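Local coordinates for protein nicotinate-nucleotide diphosphorylase (Carboxylating) (Streptococcus pyogenes GA06023, PDB 5HUO) that probably catalyses the conversion of quinolinate and phosphoribosyl pyrophosphate to nicotinate mononucleotide, carbon dioxide and diphosphate, feeding NAD biosynthesis, at residues 32-46 against 82-94. Numbering follows the deposited sequence.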
ATOM      1  N   ASP A  32      -3.160 -26.086   4.807  1.00118.65           N
ATOM      2  CA  ASP A  32      -2.466 -25.048   5.564  1.00115.21           C
ATOM      3  C   ASP A  32      -2.489 -23.664   4.914  1.00111.98           C
ATOM      4  O   ASP A  32      -2.711 -23.546   3.720  1.00118.43           O
ATOM      5  CB  ASP A  32      -1.017 -25.447   5.796  1.00116.60           C
ATOM      6  CG  ASP A  32      -0.528 -25.055   7.169  1.00116.10           C
ATOM      7  OD1 ASP A  32      -1.042 -24.054   7.782  1.00112.11           O
ATOM      8  OD2 ASP A  32       0.377 -25.759   7.632  1.00117.37           O
ATOM      9  N   LEU A  33      -2.269 -22.628   5.697  1.00105.71           N
ATOM     10  CA  LEU A  33      -2.209 -21.269   5.173  1.00102.15           C
ATOM     11  C   LEU A  33      -0.847 -20.985   4.542  1.00102.92           C
ATOM     12  O   LEU A  33       0.163 -21.371   5.098  1.00105.96           O
ATOM     13  CB  LEU A  33      -2.482 -20.244   6.284  1.00 99.13           C
ATOM     14  CG  LEU A  33      -3.902 -20.200   6.826  1.00 97.53           C
ATOM     15  CD1 LEU A  33      -4.016 -19.162   7.917  1.00 96.00           C
ATOM     16  CD2 LEU A  33      -4.908 -19.925   5.721  1.00 97.90           C
ATOM     17  N   THR A  34      -0.847 -20.309   3.390  1.00102.04           N
ATOM     18  CA  THR A  34       0.352 -20.038   2.576  1.00102.81           C
ATOM     19  C   THR A  34       0.962 -18.666   2.784  1.00101.62           C
ATOM     20  O   THR A  34       0.289 -17.764   3.212  1.00100.16           O
ATOM     21  CB  THR A  34       0.071 -20.214   1.065  1.00105.51           C
ATOM     22  OG1 THR A  34      -0.787 -19.181   0.590  1.00105.19           O
ATOM     23  CG2 THR A  34      -0.606 -21.505   0.779  1.00107.68           C
ATOM     24  N   PRO A  35       2.246 -18.474   2.473  1.00103.34           N
ATOM     25  CA  PRO A  35       2.794 -17.108   2.729  1.00103.11           C
ATOM     26  C   PRO A  35       2.121 -16.023   1.926  1.00103.35           C
ATOM     27  O   PRO A  35       1.924 -14.920   2.396  1.00102.42           O
ATOM     28  CB  PRO A  35       4.237 -17.230   2.279  1.00105.66           C
ATOM     29  CG  PRO A  35       4.563 -18.636   2.589  1.00106.35           C
ATOM     30  CD  PRO A  35       3.356 -19.416   2.186  1.00105.66           C
ATOM     31  N   PHE A  36       1.765 -16.340   0.705  1.00104.94           N
ATOM     32  CA  PHE A  36       1.011 -15.399  -0.086  1.00105.58           C
ATOM     33  C   PHE A  36      -0.231 -14.859   0.640  1.00103.39           C
ATOM     34  O   PHE A  36      -0.596 -13.679   0.532  1.00103.75           O
ATOM     35  CB  PHE A  36       0.539 -16.052  -1.357  1.00107.30           C
ATOM     36  CG  PHE A  36      -0.465 -15.215  -2.067  1.00107.93           C
ATOM     37  CD1 PHE A  36      -0.038 -14.136  -2.826  1.00110.37           C
ATOM     38  CD2 PHE A  36      -1.853 -15.478  -1.928  1.00106.45           C
ATOM     39  CE1 PHE A  36      -0.972 -13.340  -3.462  1.00111.46           C
ATOM     40  CE2 PHE A  36      -2.785 -14.702  -2.554  1.00107.43           C
ATOM     41  CZ  PHE A  36      -2.343 -13.602  -3.310  1.00109.97           C
ATOM     42  N   GLN A  37      -0.918 -15.757   1.311  1.00101.64           N
ATOM     43  CA  GLN A  37      -2.107 -15.401   2.032  1.00100.01           C
ATOM     44  C   GLN A  37      -1.846 -14.612   3.280  1.00 98.70           C
ATOM     45  O   GLN A  37      -2.640 -13.738   3.638  1.00 98.31           O
ATOM     46  CB  GLN A  37      -2.835 -16.644   2.465  1.00 98.95           C
ATOM     47  CG  GLN A  37      -3.740 -17.291   1.452  1.00 99.77           C
ATOM     48  CD  GLN A  37      -4.319 -18.614   1.944  1.00 99.00           C
ATOM     49  OE1 GLN A  37      -3.599 -19.486   2.360  1.00 99.03           O
ATOM     50  NE2 GLN A  37      -5.638 -18.772   1.848  1.00 98.75           N
ATOM     51  N   ILE A  38      -0.753 -14.912   3.989  1.00 98.28           N
ATOM     52  CA  ILE A  38      -0.566 -14.356   5.396  1.00 96.84           C
ATOM     53  C   ILE A  38       0.505 -13.299   5.591  1.00 97.30           C
ATOM     54  O   ILE A  38       0.427 -12.490   6.481  1.00 96.46           O
ATOM     55  CB  ILE A  38      -0.351 -15.480   6.415  1.00 95.94           C
ATOM     56  CG1 ILE A  38       0.996 -16.158   6.165  1.00 97.08           C
ATOM     57  CG2 ILE A  38      -1.448 -16.494   6.332  1.00 95.67           C
ATOM     58  CD1 ILE A  38       1.350 -17.214   7.195  1.00 96.82           C
ATOM     59  N   ASP A  39       1.476 -13.278   4.690  1.00 99.01           N
ATOM     60  CA  ASP A  39       2.619 -12.378   4.850  1.00 99.84           C
ATOM     61  C   ASP A  39       2.287 -10.906   5.131  1.00 99.73           C
ATOM     62  O   ASP A  39       2.850 -10.330   6.050  1.00 99.08           O
ATOM     63  CB  ASP A  39       3.553 -12.470   3.668  1.00102.40           C
ATOM     64  CG  ASP A  39       4.488 -13.661   3.740  1.00103.11           C
ATOM     65  OD1 ASP A  39       4.285 -14.583   4.558  1.00101.69           O
ATOM     66  OD2 ASP A  39       5.450 -13.681   2.910  1.00105.65           O
ATOM     67  N   ASP A  40       1.412 -10.283   4.338  1.00100.72           N
ATOM     68  CA  ASP A  40       1.135  -8.848   4.532  1.00101.36           C
ATOM     69  C   ASP A  40       0.576  -8.559   5.882  1.00 99.44           C
ATOM     70  O   ASP A  40       0.944  -7.569   6.504  1.00 99.55           O
ATOM     71  CB  ASP A  40       0.215  -8.296   3.481  1.00104.39           C
ATOM     72  CG  ASP A  40       0.910  -8.109   2.150  1.00109.75           C
ATOM     73  OD1 ASP A  40       2.151  -7.839   2.117  1.00113.00           O
ATOM     74  OD2 ASP A  40       0.226  -8.278   1.110  1.00114.18           O
ATOM     75  N   THR A  41      -0.277  -9.454   6.354  1.00 97.94           N
ATOM     76  CA  THR A  41      -0.919  -9.346   7.683  1.00 96.45           C
ATOM     77  C   THR A  41       0.089  -9.475   8.815  1.00 95.31           C
ATOM     78  O   THR A  41       0.081  -8.688   9.773  1.00 94.94           O
ATOM     79  CB  THR A  41      -1.962 -10.468   7.876  1.00 95.56           C
ATOM     80  OG1 THR A  41      -2.952 -10.386   6.884  1.00 96.65           O
ATOM     81  CG2 THR A  41      -2.614 -10.375   9.171  1.00 94.68           C
ATOM     82  N   LEU A  42       0.982 -10.453   8.700  1.00 95.09           N
ATOM     83  CA  LEU A  42       2.033 -10.645   9.729  1.00 94.44           C
ATOM     84  C   LEU A  42       3.052  -9.503   9.768  1.00 95.18           C
ATOM     85  O   LEU A  42       3.425  -9.032  10.821  1.00 94.54           O
ATOM     86  CB  LEU A  42       2.778 -11.949   9.542  1.00 94.71           C
ATOM     87  CG  LEU A  42       2.019 -13.283   9.455  1.00 94.40           C
ATOM     88  CD1 LEU A  42       2.923 -14.415   9.854  1.00 94.87           C
ATOM     89  CD2 LEU A  42       0.791 -13.328  10.268  1.00 93.34           C
ATOM     90  N   LYS A  43       3.433  -9.012   8.596  1.00 96.82           N
ATOM     91  CA  LYS A  43       4.281  -7.844   8.547  1.00 98.34           C
ATOM     92  C   LYS A  43       3.632  -6.673   9.281  1.00 97.57           C
ATOM     93  O   LYS A  43       4.285  -5.957  10.035  1.00 97.48           O
ATOM     94  CB  LYS A  43       4.600  -7.441   7.131  1.00102.89           C
ATOM     95  CG  LYS A  43       5.636  -8.348   6.532  1.00106.80           C
ATOM     96  CD  LYS A  43       6.173  -7.764   5.231  1.00112.97           C
ATOM     97  CE  LYS A  43       5.948  -8.684   4.062  1.00115.88           C
ATOM     98  NZ  LYS A  43       6.905  -8.314   2.992  1.00122.24           N
ATOM     99  N   ALA A  44       2.363  -6.438   8.989  1.00 97.73           N
ATOM    100  CA  ALA A  44       1.678  -5.320   9.577  1.00 98.02           C
ATOM    101  C   ALA A  44       1.720  -5.453  11.077  1.00 96.32           C
ATOM    102  O   ALA A  44       1.850  -4.467  11.817  1.00 96.59           O
ATOM    103  CB  ALA A  44       0.254  -5.234   9.054  1.00 98.76           C
ATOM    104  N   ALA A  45       1.565  -6.680  11.512  1.00 94.89           N
ATOM    105  CA  ALA A  45       1.496  -6.969  12.935  1.00 93.65           C
ATOM    106  C   ALA A  45       2.832  -6.701  13.622  1.00 93.38           C
ATOM    107  O   ALA A  45       2.870  -6.223  14.769  1.00 93.01           O
ATOM    108  CB  ALA A  45       1.033  -8.413  13.186  1.00 92.74           C
ATOM    109  N   LEU A  46       3.899  -7.072  12.936  1.00 93.82           N
ATOM    110  CA  LEU A  46       5.254  -6.844  13.434  1.00 94.02           C
ATOM    111  C   LEU A  46       5.535  -5.366  13.540  1.00 96.00           C
ATOM    112  O   LEU A  46       6.087  -4.897  14.527  1.00 96.47           O
ATOM    113  CB  LEU A  46       6.284  -7.454  12.524  1.00 95.17           C
ATOM    114  CG  LEU A  46       6.491  -8.957  12.777  1.00 94.96           C
ATOM    115  CD1 LEU A  46       7.412  -9.580  11.770  1.00 96.24           C
ATOM    116  CD2 LEU A  46       7.035  -9.194  14.179  1.00 94.87           C
ATOM    117  N   LEU A  82       0.183 -23.060  13.793  1.00 88.57           N
ATOM    118  CA  LEU A  82       1.621 -23.344  14.014  1.00 89.04           C
ATOM    119  C   LEU A  82       2.538 -22.764  12.902  1.00 89.57           C
ATOM    120  O   LEU A  82       3.557 -22.206  13.200  1.00 89.94           O
ATOM    121  CB  LEU A  82       1.855 -24.842  14.090  1.00 89.32           C
ATOM    122  CG  LEU A  82       3.276 -25.235  14.502  1.00 89.88           C
ATOM    123  CD1 LEU A  82       3.527 -24.861  15.965  1.00 89.74           C
ATOM    124  CD2 LEU A  82       3.497 -26.725  14.331  1.00 90.34           C
ATOM    125  N   THR A  83       2.140 -22.894  11.635  1.00 89.72           N
ATOM    126  CA  THR A  83       2.967 -22.389  10.572  1.00 90.37           C
ATOM    127  C   THR A  83       2.829 -20.873  10.519  1.00 90.35           C
ATOM    128  O   THR A  83       3.756 -20.189  10.022  1.00 91.03           O
ATOM    129  CB  THR A  83       2.702 -22.996   9.185  1.00 90.75           C
ATOM    130  OG1 THR A  83       1.481 -22.536   8.714  1.00 90.39           O
ATOM    131  CG2 THR A  83       2.639 -24.449   9.220  1.00 90.85           C
ATOM    132  N   VAL A  84       1.710 -20.349  11.011  1.00 89.74           N
ATOM    133  CA  VAL A  84       1.582 -18.897  11.124  1.00 89.82           C
ATOM    134  C   VAL A  84       2.565 -18.337  12.145  1.00 90.06           C
ATOM    135  O   VAL A  84       3.299 -17.407  11.920  1.00 90.69           O
ATOM    136  CB  VAL A  84       0.204 -18.485  11.584  1.00 89.20           C
ATOM    137  CG1 VAL A  84       0.130 -16.996  11.732  1.00 89.43           C
ATOM    138  CG2 VAL A  84      -0.832 -18.897  10.585  1.00 89.08           C
ATOM    139  N   PHE A  85       2.568 -18.996  13.288  1.00 89.67           N
ATOM    140  CA  PHE A  85       3.556 -18.746  14.381  1.00 89.96           C
ATOM    141  C   PHE A  85       4.988 -18.718  13.851  1.00 90.83           C
ATOM    142  O   PHE A  85       5.727 -17.772  14.068  1.00 91.42           O
ATOM    143  CB  PHE A  85       3.434 -19.828  15.459  1.00 89.59           C
ATOM    144  CG  PHE A  85       4.509 -19.784  16.486  1.00 90.00           C
ATOM    145  CD1 PHE A  85       4.368 -19.014  17.612  1.00 89.95           C
ATOM    146  CD2 PHE A  85       5.652 -20.530  16.338  1.00 90.55           C
ATOM    147  CE1 PHE A  85       5.383 -18.972  18.560  1.00 90.45           C
ATOM    148  CE2 PHE A  85       6.636 -20.540  17.295  1.00 91.02           C
ATOM    149  CZ  PHE A  85       6.522 -19.750  18.401  1.00 90.98           C
ATOM    150  N   GLN A  86       5.308 -19.744  13.097  1.00 91.02           N
ATOM    151  CA  GLN A  86       6.650 -19.869  12.529  1.00 91.95           C
ATOM    152  C   GLN A  86       7.002 -18.710  11.585  1.00 92.68           C
ATOM    153  O   GLN A  86       8.129 -18.217  11.549  1.00 93.59           O
ATOM    154  CB  GLN A  86       6.816 -21.206  11.779  1.00 92.13           C
ATOM    155  CG  GLN A  86       6.790 -22.377  12.721  1.00 91.80           C
ATOM    156  CD  GLN A  86       7.022 -23.709  12.051  1.00 92.17           C
ATOM    157  OE1 GLN A  86       6.123 -24.554  12.021  1.00 91.71           O
ATOM    158  NE2 GLN A  86       8.198 -23.911  11.501  1.00 93.11           N
ATOM    159  N   ARG A  87       6.017 -18.345  10.775  1.00 92.38           N
ATOM    160  CA  ARG A  87       6.233 -17.376   9.681  1.00 93.19           C
ATOM    161  C   ARG A  87       6.562 -15.993  10.210  1.00 93.64           C
ATOM    162  O   ARG A  87       7.307 -15.260   9.622  1.00 94.70           O
ATOM    163  CB  ARG A  87       5.006 -17.344   8.754  1.00 92.79           C
ATOM    164  CG  ARG A  87       5.199 -16.475   7.536  1.00 93.72           C
ATOM    165  CD  ARG A  87       6.335 -16.939   6.664  1.00 94.78           C
ATOM    166  NE  ARG A  87       6.436 -16.151   5.465  1.00 95.78           N
ATOM    167  CZ  ARG A  87       7.549 -15.962   4.757  1.00 97.10           C
ATOM    168  NH1 ARG A  87       7.553 -15.170   3.708  1.00 98.10           N
ATOM    169  NH2 ARG A  87       8.667 -16.530   5.065  1.00 97.59           N
ATOM    170  N   VAL A  88       6.042 -15.679  11.366  1.00 93.01           N
ATOM    171  CA  VAL A  88       6.359 -14.394  12.002  1.00 93.53           C
ATOM    172  C   VAL A  88       7.874 -14.255  12.172  1.00 94.63           C
ATOM    173  O   VAL A  88       8.447 -13.192  11.890  1.00 95.69           O
ATOM    174  CB  VAL A  88       5.690 -14.234  13.365  1.00 92.78           C
ATOM    175  CG1 VAL A  88       6.152 -12.967  14.049  1.00 93.51           C
ATOM    176  CG2 VAL A  88       4.189 -14.200  13.230  1.00 91.92           C
ATOM    177  N   PHE A  89       8.516 -15.319  12.633  1.00 94.50           N
ATOM    178  CA  PHE A  89      10.009 -15.309  12.837  1.00 96.22           C
ATOM    179  C   PHE A  89      10.758 -15.229  11.521  1.00 97.67           C
ATOM    180  O   PHE A  89      11.654 -14.472  11.348  1.00 99.51           O
ATOM    181  CB  PHE A  89      10.488 -16.551  13.584  1.00 95.93           C
ATOM    182  CG  PHE A  89       9.958 -16.663  14.968  1.00 95.40           C
ATOM    183  CD1 PHE A  89      10.595 -16.054  16.013  1.00 96.22           C
ATOM    184  CD2 PHE A  89       8.769 -17.347  15.217  1.00 94.62           C
ATOM    185  CE1 PHE A  89      10.070 -16.111  17.293  1.00 95.56           C
ATOM    186  CE2 PHE A  89       8.234 -17.420  16.492  1.00 93.91           C
ATOM    187  CZ  PHE A  89       8.905 -16.811  17.531  1.00 95.18           C
ATOM    188  N   THR A  90      10.300 -16.005  10.587  1.00 98.02           N
ATOM    189  CA  THR A  90      10.930 -16.155   9.285  1.00100.38           C
ATOM    190  C   THR A  90      10.886 -14.911   8.374  1.00102.89           C
ATOM    191  O   THR A  90      11.788 -14.679   7.592  1.00105.81           O
ATOM    192  CB  THR A  90      10.279 -17.344   8.593  1.00 99.47           C
ATOM    193  OG1 THR A  90      10.744 -18.503   9.259  1.00 98.80           O
ATOM    194  CG2 THR A  90      10.702 -17.467   7.234  1.00101.29           C
ATOM    195  N   LEU A  91       9.820 -14.139   8.453  1.00103.29           N
ATOM    196  CA  LEU A  91       9.764 -12.829   7.792  1.00105.50           C
ATOM    197  C   LEU A  91      10.737 -11.798   8.382  1.00108.52           C
ATOM    198  O   LEU A  91      11.241 -10.933   7.677  1.00111.28           O
ATOM    199  CB  LEU A  91       8.402 -12.232   7.952  1.00104.05           C
ATOM    200  CG  LEU A  91       7.292 -12.858   7.141  1.00103.33           C
ATOM    201  CD1 LEU A  91       5.977 -12.277   7.646  1.00103.77           C
ATOM    202  CD2 LEU A  91       7.468 -12.560   5.667  1.00103.54           C
ATOM    203  N   PHE A  92      11.008 -11.941   9.670  1.00108.73           N
ATOM    204  CA  PHE A  92      11.867 -11.020  10.418  1.00110.42           C
ATOM    205  C   PHE A  92      13.372 -11.311  10.284  1.00113.93           C
ATOM    206  O   PHE A  92      14.185 -10.392  10.193  1.00116.35           O
ATOM    207  CB  PHE A  92      11.493 -11.077  11.893  1.00108.11           C
ATOM    208  CG  PHE A  92      12.058  -9.954  12.728  1.00107.90           C
ATOM    209  CD1 PHE A  92      11.408  -8.732  12.823  1.00107.97           C
ATOM    210  CD2 PHE A  92      13.223 -10.140  13.441  1.00109.02           C
ATOM    211  CE1 PHE A  92      11.932  -7.691  13.594  1.00109.60           C
ATOM    212  CE2 PHE A  92      13.756  -9.117  14.218  1.00110.78           C
ATOM    213  CZ  PHE A  92      13.110  -7.882  14.302  1.00110.41           C
ATOM    214  N   ASP A  93      13.729 -12.580  10.274  1.00114.93           N
ATOM    215  CA  ASP A  93      15.124 -12.971  10.317  1.00117.64           C
ATOM    216  C   ASP A  93      15.284 -14.433   9.908  1.00116.86           C
ATOM    217  O   ASP A  93      14.340 -15.084   9.557  1.00112.65           O
ATOM    218  CB  ASP A  93      15.687 -12.693  11.736  1.00118.78           C
ATOM    219  CG  ASP A  93      17.227 -12.703  11.793  1.00121.31           C
ATOM    220  OD1 ASP A  93      17.868 -12.448  10.742  1.00126.09           O
ATOM    221  OD2 ASP A  93      17.811 -13.064  12.832  1.00120.15           O
ATOM    222  N   GLU A  94      16.517 -14.913   9.932  1.00122.20           N
ATOM    223  CA  GLU A  94      16.820 -16.305   9.621  1.00124.66           C
ATOM    224  C   GLU A  94      16.661 -17.097  10.889  1.00120.06           C
ATOM    225  O   GLU A  94      17.371 -16.890  11.872  1.00122.56           O
ATOM    226  CB  GLU A  94      18.215 -16.459   9.083  1.00132.70           C
ATOM    227  CG  GLU A  94      18.364 -15.999   7.648  1.00140.27           C
ATOM    228  CD  GLU A  94      19.269 -16.908   6.829  1.00149.66           C
ATOM    229  OE1 GLU A  94      19.957 -16.385   5.934  1.00158.55           O
ATOM    230  OE2 GLU A  94      19.291 -18.149   7.049  1.00154.67           O
TER
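R87 and D39 form a bidentate, side-on salt bridge between helices 35-46 and 82-92. Nearly straight bonds run from R87 NE to D39 OD1 (2.8 Å) and from R87 NH1 to D39 OD2 (2.7 Å), each oxygen being met on its syn side. Both oxygens lie in the guanidinium plane, while the carboxylate is tilted 26° against it. With CG anti to the backbone N, the arginine chain bends at chi2 and lays its NE/NH1 side along D39. P35 CG and, toward the rim, L91 CD2 cover opposite faces of the guanidinium.

A second polar link lies at the start of both segments, where T83 OG1 donates to D32 OD1 at 3.1 Å from above the carboxylate plane; L33 N gives that oxygen a second donor.

The axes approach to 9.9 Å and cross at -66°, with reciprocal knobs: L42 among V84, R87, V88 and L91, and R87 among P35, I38, D39 and L42. L42 CD1 lies 3.6 Å from V88 CG2; L46 CD2 meets V88 CG1 at 3.9 Å.

Helix 35-46 thus packs on a helix of the quinolinate phosphoribosyl transferase N-terminal domain, while its F36, D40 and T41 meet neighbouring subunits of the hexamer. Two bonds fix the guanidinium's rotation, and the paired charges probably offset each other beside L42 and L91.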